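Pectate lyase 1 (Juniperus ashei, PDB 1PXZ) cleaves pectate by calcium-dependent elimination, though with low activity, and is the major allergen of mountain cedar pollen. Local coordinates at residues Q16-L21 / A67-F72; S31-K36 / V113-L118; N157-W162 / G181-T186. All coordinates share one frame; numbering follows the deposited sequence.

Contact 1: residues Q16-L21 / A67-F72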
loop_
_atom_site.group_PDB
_atom_site.type_symbol
_atom_site.label_atom_id
_atom_site.label_comp_id
_atom_site.label_asym_id
_atom_site.label_seq_id
_atom_site.Cartn_x
_atom_site.Cartn_y
_atom_site.Cartn_z
ATOM N N GLN A 16 11.410 -12.244 18.833
ATOM C CA GLN A 16 11.795 -11.740 20.167
ATOM C C GLN A 16 12.071 -10.245 20.116
ATOM O O GLN A 16 12.317 -9.624 21.153
ATOM C CB GLN A 16 12.982 -12.545 20.712
ATOM C CG GLN A 16 14.272 -12.285 19.972
ATOM C CD GLN A 16 15.329 -13.340 20.237
ATOM O OE1 GLN A 16 15.129 -14.306 20.974
ATOM N NE2 GLN A 16 16.497 -13.138 19.620
ATOM N N ASN A 17 12.011 -9.653 18.917
ATOM C CA ASN A 17 12.185 -8.203 18.824
ATOM C C ASN A 17 11.277 -7.619 17.751
ATOM O O ASN A 17 11.742 -7.083 16.746
ATOM C CB ASN A 17 13.650 -7.899 18.537
ATOM C CG ASN A 17 14.057 -6.457 18.704
ATOM O OD1 ASN A 17 15.251 -6.185 18.514
ATOM N ND2 ASN A 17 13.152 -5.558 19.043
ATOM N N ARG A 18 9.960 -7.714 17.959
ATOM C CA ARG A 18 9.060 -7.288 16.883
ATOM C C ARG A 18 9.253 -5.816 16.545
ATOM O O ARG A 18 9.019 -5.437 15.397
ATOM C CB ARG A 18 7.591 -7.511 17.243
ATOM C CG ARG A 18 7.112 -8.961 17.266
ATOM C CD ARG A 18 5.677 -8.979 17.826
ATOM N NE ARG A 18 5.112 -10.322 17.852
ATOM C CZ ARG A 18 4.474 -10.859 16.817
ATOM N NH1 ARG A 18 4.327 -10.157 15.683
ATOM N NH2 ARG A 18 3.983 -12.088 16.924
ATOM N N MET A 19 9.634 -4.926 17.471
ATOM C CA MET A 19 9.577 -3.521 17.056
ATOM C C MET A 19 10.791 -3.076 16.257
ATOM O O MET A 19 10.882 -1.936 15.801
ATOM C CB MET A 19 9.405 -2.631 18.291
ATOM C CG MET A 19 8.076 -2.912 19.015
ATOM S SD MET A 19 7.837 -1.649 20.270
ATOM C CE MET A 19 6.184 -1.946 20.856
ATOM N N LYS A 20 11.751 -3.980 16.059
ATOM C CA LYS A 20 12.879 -3.617 15.197
ATOM C C LYS A 20 12.392 -3.272 13.795
ATOM O O LYS A 20 12.992 -2.431 13.131
ATOM C CB LYS A 20 13.871 -4.769 15.125
ATOM C CG LYS A 20 15.133 -4.476 14.336
ATOM C CD LYS A 20 16.170 -5.552 14.589
ATOM C CE LYS A 20 17.541 -5.082 14.105
ATOM N NZ LYS A 20 18.343 -6.227 13.589
ATOM N N LEU A 21 11.321 -3.924 13.359
ATOM C CA LEU A 21 10.708 -3.615 12.060
ATOM C C LEU A 21 10.546 -2.125 11.833
ATOM O O LEU A 21 10.787 -1.595 10.745
ATOM C CB LEU A 21 9.340 -4.316 11.979
ATOM C CG LEU A 21 8.540 -4.066 10.698
ATOM C CD1 LEU A 21 9.205 -4.730 9.503
ATOM C CD2 LEU A 21 7.101 -4.532 10.870
ATOM N N ALA A 67 -0.405 4.686 21.816
ATOM C CA ALA A 67 0.396 3.915 20.873
ATOM C C ALA A 67 0.324 2.431 21.196
ATOM O O ALA A 67 0.554 2.032 22.347
ATOM C CB ALA A 67 1.858 4.356 20.876
ATOM N N LEU A 68 0.003 1.608 20.194
ATOM C CA LEU A 68 -0.070 0.175 20.462
ATOM C C LEU A 68 0.535 -0.614 19.298
ATOM O O LEU A 68 0.345 -0.183 18.157
ATOM C CB LEU A 68 -1.516 -0.310 20.622
ATOM C CG LEU A 68 -2.261 0.123 21.884
ATOM C CD1 LEU A 68 -3.682 -0.439 21.826
ATOM C CD2 LEU A 68 -1.512 -0.322 23.131
ATOM N N TRP A 69 1.184 -1.712 19.643
ATOM C CA TRP A 69 1.729 -2.621 18.637
ATOM C C TRP A 69 0.845 -3.860 18.684
ATOM O O TRP A 69 1.005 -4.663 19.618
ATOM C CB TRP A 69 3.210 -2.885 18.916
ATOM C CG TRP A 69 3.929 -3.547 17.777
ATOM C CD1 TRP A 69 3.824 -4.838 17.375
ATOM C CD2 TRP A 69 4.875 -2.930 16.885
ATOM N NE1 TRP A 69 4.641 -5.073 16.292
ATOM C CE2 TRP A 69 5.289 -3.918 15.977
ATOM C CE3 TRP A 69 5.393 -1.636 16.781
ATOM C CZ2 TRP A 69 6.214 -3.675 14.957
ATOM C CZ3 TRP A 69 6.312 -1.386 15.765
ATOM C CH2 TRP A 69 6.696 -2.398 14.883
ATOM N N ILE A 70 -0.055 -3.962 17.714
ATOM C CA ILE A 70 -1.065 -5.027 17.762
ATOM C C ILE A 70 -0.601 -6.317 17.099
ATOM O O ILE A 70 -0.111 -6.332 15.966
ATOM C CB ILE A 70 -2.372 -4.505 17.139
ATOM C CG1 ILE A 70 -2.909 -3.285 17.893
ATOM C CG2 ILE A 70 -3.423 -5.599 17.018
ATOM C CD1 ILE A 70 -3.860 -2.430 17.062
ATOM N N ILE A 71 -0.748 -7.404 17.866
ATOM C CA ILE A 71 -0.365 -8.746 17.404
ATOM C C ILE A 71 -1.522 -9.722 17.652
ATOM O O ILE A 71 -2.520 -9.352 18.263
ATOM C CB ILE A 71 0.862 -9.281 18.139
ATOM C CG1 ILE A 71 0.631 -9.352 19.659
ATOM C CG2 ILE A 71 2.102 -8.446 17.847
ATOM C CD1 ILE A 71 1.692 -10.151 20.383
ATOM N N PHE A 72 -1.414 -10.952 17.175
ATOM C CA PHE A 72 -2.583 -11.850 17.219
ATOM C C PHE A 72 -2.238 -13.151 17.935
ATOM O O PHE A 72 -1.184 -13.715 17.656
ATOM C CB PHE A 72 -3.074 -12.097 15.796
ATOM C CG PHE A 72 -3.573 -10.847 15.077
ATOM C CD1 PHE A 72 -2.664 -9.973 14.496
ATOM C CD2 PHE A 72 -4.912 -10.546 14.970
ATOM C CE1 PHE A 72 -3.091 -8.819 13.840
ATOM C CE2 PHE A 72 -5.348 -9.403 14.324
ATOM C CZ PHE A 72 -4.440 -8.530 13.735
#

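Contact 2: residues S31-K36 / V113-L118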
loop_
_atom_site.group_PDB
_atom_site.type_symbol
_atom_site.label_atom_id
_atom_site.label_comp_id
_atom_site.label_asym_id
_atom_site.label_seq_id
_atom_site.Cartn_x
_atom_site.Cartn_y
_atom_site.Cartn_z
ATOM N N SER A 31 9.620 7.727 7.973
ATOM C CA SER A 31 9.439 8.289 9.308
ATOM C C SER A 31 8.324 7.591 10.078
ATOM O O SER A 31 8.105 7.912 11.251
ATOM C CB SER A 31 9.076 9.790 9.255
ATOM O OG SER A 31 10.222 10.507 8.811
ATOM N N THR A 32 7.635 6.672 9.407
ATOM C CA THR A 32 6.528 5.972 10.070
ATOM C C THR A 32 6.991 5.251 11.323
ATOM O O THR A 32 7.904 4.430 11.270
ATOM C CB THR A 32 5.894 4.959 9.092
ATOM O OG1 THR A 32 5.463 5.661 7.915
ATOM C CG2 THR A 32 4.649 4.360 9.702
ATOM N N MET A 33 6.393 5.531 12.475
ATOM C CA MET A 33 6.795 4.812 13.694
ATOM C C MET A 33 5.818 3.699 14.038
ATOM O O MET A 33 6.122 2.771 14.785
ATOM C CB MET A 33 6.775 5.746 14.890
ATOM C CG MET A 33 7.698 6.947 14.913
ATOM S SD MET A 33 7.193 7.985 16.325
ATOM C CE MET A 33 7.545 6.820 17.656
ATOM N N GLY A 34 4.596 3.810 13.507
ATOM C CA GLY A 34 3.607 2.838 13.966
ATOM C C GLY A 34 3.403 2.940 15.469
ATOM O O GLY A 34 3.376 4.036 16.049
ATOM N N GLY A 35 3.263 1.774 16.122
ATOM C CA GLY A 35 3.094 1.810 17.568
ATOM C C GLY A 35 4.419 1.657 18.290
ATOM O O GLY A 35 4.456 1.218 19.443
ATOM N N LYS A 36 5.529 1.983 17.624
ATOM C CA LYS A 36 6.829 1.864 18.286
ATOM C C LYS A 36 6.855 2.631 19.599
ATOM O O LYS A 36 6.327 3.741 19.680
ATOM C CB LYS A 36 7.917 2.422 17.367
ATOM C CG LYS A 36 9.303 2.502 17.988
ATOM C CD LYS A 36 10.017 3.710 17.374
ATOM C CE LYS A 36 11.338 3.269 16.765
ATOM N NZ LYS A 36 12.493 4.004 17.360
ATOM N N VAL A 113 -5.030 10.663 10.244
ATOM C CA VAL A 113 -4.148 10.083 11.251
ATOM C C VAL A 113 -2.742 9.979 10.669
ATOM O O VAL A 113 -2.589 10.076 9.444
ATOM C CB VAL A 113 -4.631 8.694 11.710
ATOM C CG1 VAL A 113 -5.969 8.785 12.434
ATOM C CG2 VAL A 113 -4.736 7.739 10.529
ATOM N N SER A 114 -1.745 9.767 11.506
ATOM C CA SER A 114 -0.368 9.522 11.108
ATOM C C SER A 114 0.265 8.354 11.847
ATOM O O SER A 114 -0.258 7.982 12.904
ATOM C CB SER A 114 0.526 10.737 11.443
ATOM O OG SER A 114 -0.076 11.869 10.846
ATOM N N HIS A 115 1.366 7.875 11.278
ATOM C CA HIS A 115 2.169 6.846 11.936
ATOM C C HIS A 115 1.398 5.543 12.144
ATOM O O HIS A 115 1.168 5.101 13.273
ATOM C CB HIS A 115 2.753 7.352 13.277
ATOM C CG HIS A 115 3.708 8.490 13.029
ATOM N ND1 HIS A 115 4.985 8.302 12.552
ATOM C CD2 HIS A 115 3.550 9.828 13.163
ATOM C CE1 HIS A 115 5.587 9.475 12.415
ATOM N NE2 HIS A 115 4.733 10.417 12.780
ATOM N N VAL A 116 1.045 4.940 11.008
ATOM C CA VAL A 116 0.382 3.636 10.967
ATOM C C VAL A 116 1.200 2.670 10.101
ATOM O O VAL A 116 1.489 3.003 8.943
ATOM C CB VAL A 116 -1.044 3.710 10.413
ATOM C CG1 VAL A 116 -1.620 2.298 10.255
ATOM C CG2 VAL A 116 -1.951 4.566 11.283
ATOM N N ILE A 117 1.546 1.518 10.676
ATOM C CA ILE A 117 2.199 0.416 9.998
ATOM C C ILE A 117 1.223 -0.760 9.878
ATOM O O ILE A 117 0.681 -1.224 10.879
ATOM C CB ILE A 117 3.471 -0.062 10.718
ATOM C CG1 ILE A 117 4.557 1.033 10.809
ATOM C CG2 ILE A 117 4.039 -1.315 10.082
ATOM C CD1 ILE A 117 5.710 0.614 11.711
ATOM N N LEU A 118 1.012 -1.230 8.649
ATOM C CA LEU A 118 0.175 -2.419 8.455
ATOM C C LEU A 118 1.093 -3.479 7.866
ATOM O O LEU A 118 1.600 -3.254 6.774
ATOM C CB LEU A 118 -1.003 -2.165 7.543
ATOM C CG LEU A 118 -1.968 -1.055 7.970
ATOM C CD1 LEU A 118 -2.970 -0.775 6.868
ATOM C CD2 LEU A 118 -2.679 -1.432 9.275
#

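Contact 3: residues N157-W162 / G181-T186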
loop_
_atom_site.group_PDB
_atom_site.type_symbol
_atom_site.label_atom_id
_atom_site.label_comp_id
_atom_site.label_asym_id
_atom_site.label_seq_id
_atom_site.Cartn_x
_atom_site.Cartn_y
_atom_site.Cartn_z
ATOM N N ASN A 157 -6.310 11.688 3.877
ATOM C CA ASN A 157 -5.624 12.646 4.739
ATOM C C ASN A 157 -4.725 11.962 5.759
ATOM O O ASN A 157 -4.768 12.305 6.937
ATOM C CB ASN A 157 -6.669 13.487 5.486
ATOM C CG ASN A 157 -6.223 14.940 5.545
ATOM O OD1 ASN A 157 -7.056 15.832 5.472
ATOM N ND2 ASN A 157 -4.915 15.137 5.662
ATOM N N VAL A 158 -3.920 11.008 5.297
ATOM C CA VAL A 158 -2.972 10.284 6.136
ATOM C C VAL A 158 -1.528 10.668 5.878
ATOM O O VAL A 158 -1.120 10.844 4.721
ATOM C CB VAL A 158 -3.124 8.757 5.879
ATOM C CG1 VAL A 158 -2.034 7.998 6.607
ATOM C CG2 VAL A 158 -4.517 8.322 6.303
ATOM N N THR A 159 -0.695 10.808 6.914
ATOM C CA THR A 159 0.729 11.033 6.618
ATOM C C THR A 159 1.572 10.046 7.405
ATOM O O THR A 159 1.227 9.602 8.512
ATOM C CB THR A 159 1.201 12.471 6.913
ATOM O OG1 THR A 159 1.148 12.676 8.332
ATOM C CG2 THR A 159 0.287 13.516 6.295
ATOM N N ASN A 160 2.699 9.661 6.823
ATOM C CA ASN A 160 3.627 8.778 7.520
ATOM C C ASN A 160 2.948 7.430 7.721
ATOM O O ASN A 160 2.580 7.080 8.835
ATOM C CB ASN A 160 4.055 9.366 8.870
ATOM C CG ASN A 160 4.938 10.585 8.657
ATOM O OD1 ASN A 160 5.791 10.560 7.771
ATOM N ND2 ASN A 160 4.731 11.623 9.446
ATOM N N ALA A 161 2.784 6.685 6.635
ATOM C CA ALA A 161 2.189 5.357 6.782
ATOM C C ALA A 161 2.986 4.351 5.966
ATOM O O ALA A 161 3.610 4.733 4.966
ATOM C CB ALA A 161 0.726 5.370 6.358
ATOM N N TRP A 162 2.978 3.097 6.398
ATOM C CA TRP A 162 3.815 2.076 5.770
ATOM C C TRP A 162 2.964 0.812 5.623
ATOM O O TRP A 162 2.528 0.284 6.644
ATOM C CB TRP A 162 5.046 1.836 6.622
ATOM C CG TRP A 162 6.085 0.907 6.089
ATOM C CD1 TRP A 162 6.286 0.524 4.781
ATOM C CD2 TRP A 162 7.082 0.241 6.865
ATOM N NE1 TRP A 162 7.360 -0.349 4.725
ATOM C CE2 TRP A 162 7.859 -0.537 5.991
ATOM C CE3 TRP A 162 7.370 0.241 8.244
ATOM C CZ2 TRP A 162 8.923 -1.316 6.446
ATOM C CZ3 TRP A 162 8.434 -0.540 8.683
ATOM C CH2 TRP A 162 9.195 -1.304 7.800
ATOM N N GLY A 181 -4.798 14.483 0.096
ATOM C CA GLY A 181 -3.699 15.063 0.847
ATOM C C GLY A 181 -2.845 14.083 1.607
ATOM O O GLY A 181 -2.053 14.449 2.474
ATOM N N SER A 182 -2.973 12.792 1.298
ATOM C CA SER A 182 -2.099 11.816 1.946
ATOM C C SER A 182 -0.692 11.929 1.391
ATOM O O SER A 182 -0.519 12.198 0.201
ATOM C CB SER A 182 -2.609 10.383 1.733
ATOM O OG SER A 182 -3.914 10.269 2.308
ATOM N N THR A 183 0.292 11.718 2.259
ATOM C CA THR A 183 1.657 11.810 1.726
ATOM C C THR A 183 2.598 11.171 2.723
ATOM O O THR A 183 2.171 10.829 3.841
ATOM C CB THR A 183 1.976 13.284 1.409
ATOM O OG1 THR A 183 3.201 13.350 0.670
ATOM C CG2 THR A 183 2.155 14.078 2.695
ATOM N N GLY A 184 3.842 10.955 2.334
ATOM C CA GLY A 184 4.830 10.345 3.217
ATOM C C GLY A 184 4.469 8.878 3.434
ATOM O O GLY A 184 4.358 8.454 4.574
ATOM N N ILE A 185 4.291 8.162 2.320
ATOM C CA ILE A 185 3.838 6.768 2.393
ATOM C C ILE A 185 4.729 5.839 1.607
ATOM O O ILE A 185 5.172 6.121 0.501
ATOM C CB ILE A 185 2.387 6.707 1.874
ATOM C CG1 ILE A 185 1.467 7.457 2.872
ATOM C CG2 ILE A 185 1.876 5.309 1.607
ATOM C CD1 ILE A 185 0.162 7.842 2.217
ATOM N N THR A 186 5.005 4.676 2.199
ATOM C CA THR A 186 5.724 3.636 1.479
ATOM C C THR A 186 4.821 2.412 1.399
ATOM O O THR A 186 4.210 2.037 2.395
ATOM C CB THR A 186 7.042 3.267 2.180
ATOM O OG1 THR A 186 7.970 4.354 1.994
ATOM C CG2 THR A 186 7.727 2.029 1.616
#

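Contact 1: residues Q16-L21 / A67-F72
R18 and W69 converge on one oxygen, OD2 of D93: R18 NH1 forms a salt bridge to it and W69 NE1 a hydrogen bond. The shared carboxylate ties strand 68-72 of the parallel beta-helix to the 3-10 segment around M19 that packs on it. Direct contact is mostly nonpolar and centres on the indole, which leans toward that segment because W69 CG is anti to the backbone N (chi1 -167°). M19 CG makes a CH-pi contact over the ring face, 3.9 Å from the centroid of the six-membered ring and 18° off its normal. M19 SD is a more oblique Met-aromatic neighbour of the same ring, 5.0 Å from its centroid. The two side chains run past each other in opposite directions, so the methionine methyl ends near the root of the tryptophan, with M19 CE 3.7 Å from W69 CB. R18 O approaches W69 CZ2 obliquely at 3.3 Å and also accepts a hydrogen bond from R95 NH2. At the I71 end, where an experimentally mapped IgE-binding region begins, a methyl group covers part of one guanidinium face: I71 CG2 is 3.5 Å from R18 CZ.

Contact 2: residues S31-K36 / V113-L118
M33 donates its backbone N-H to H115 ND1 across this contact, where a loop of the N-terminal region lies over strand 114-118 of the parallel beta-helix. The polar evidence is clear: M33 N is 3.1 Å from H115 ND1, the N-H...N angle is 152°, and the donor is only 10° out of the imidazole plane. With the donor in the ring plane, ND1 acts as acceptor, which suggests that it carries no proton. The same edge of the ring meets a second backbone group, since S31 O is 3.2 Å from H115 CE1.

Aromatic contacts also involve this imidazole. M33 SD stands above its face, 4.6 Å from the centroid and 22° off the normal, while H89 stacks with H115 from outside the two segments. Weaker backbone contact comes from G34, whose CA directs a C-H...O interaction at H115 O, at 3.4 Å. G34 N is buried by the contact and has no partner in the model.

A type II' turn from M33 to K36, closed by K36 N to M33 O at 3.0 Å, brings G34 over the strand. With no side chain there, I117 CD1 approaches G34 CA to 3.8 Å.

The remaining contact is mainly van der Waals. T32 CG2, anti to the backbone N, is directed at the strand, whereas T32 OG1 is hydrogen-bonded to G29 O. I117 also reaches the indole of W162 on the next strand, so the loop and two strands meet around this isoleucine. The T32 and I117 side chains cross at an angle, and the threonine methyl, T32 CG2, touches both I117 CG1 and the carbonyl oxygen V116 O, each at 3.5 Å.

Contact 3: residues N157-W162 / G181-T186
With S182 OG set anti to its own carbonyl carbon (chi1 -61°), the hydroxyl reaches across to the backbone of V158; with W162 CG anti to the backbone N (chi1 -175°), the indole runs beside T186 and points the same way. The first arrangement gives an almost straight bond, V158 N to S182 OG at 3.1 Å with an N-H...O angle of 176°, and the same oxygen is also hydrogen-bonded to T179 O. The second places W162 CD1 3.8 Å from T186 CG2, with T186 O near the plane of the indole at its edge.

Between these ends the two segments are adjacent turns of a parallel beta-helix, in matching register from V158-S182 to W162-T186. Four backbone bonds follow, T183 and T186 donating from one segment, N160 and A161 from the other: T183 N to V158 O at 3.0 Å, N160 N to T183 O at 3.2 Å, A161 N to G184 O at 3.1 Å and T186 N to A161 O at 3.1 Å. Both segments bend at equivalent places, N160 and G184, each with positive phi; because the bends are in register, the pairing continues round the corner from one face of the solenoid to the next. After the corner A161 CB packs 4.1 Å from I185 CG1, and both side chains rest on M155 of strand 153-156; before it, the methyl groups of T159 and T183 meet.

Strand 114-119 flanks 157-162 through backbone bonds from T159 and W162, strand 214-218 continues the stack beyond 185-195, and N-terminal residues I4, L21 and A25 pack on W162.

All three contacts belong to the parallel beta-helix and are partly buried, but at different levels. Contact 3 is built into the solenoid, with adjacent turns joined by a ladder of backbone hydrogen bonds. Contacts 1 and 2 instead lay the N-terminal region over strands 68-72 and 114-118, and use side chains: a tryptophan face and a shared outside carboxylate in contact 1, a histidine edge in contact 2. Contact 1 is the most peripheral, its centre about 19 Å from that of the chain, against about 13 Å for contact 2 and 10 Å for contact 3. Contacts 2 and 3 use neighbouring strands, 114-119 and 161-164, joined by a probable backbone hydrogen bond from L118 N to W162 O. M19 and W69 also pack on G35 and K36, and L21 O meets the W162 ring.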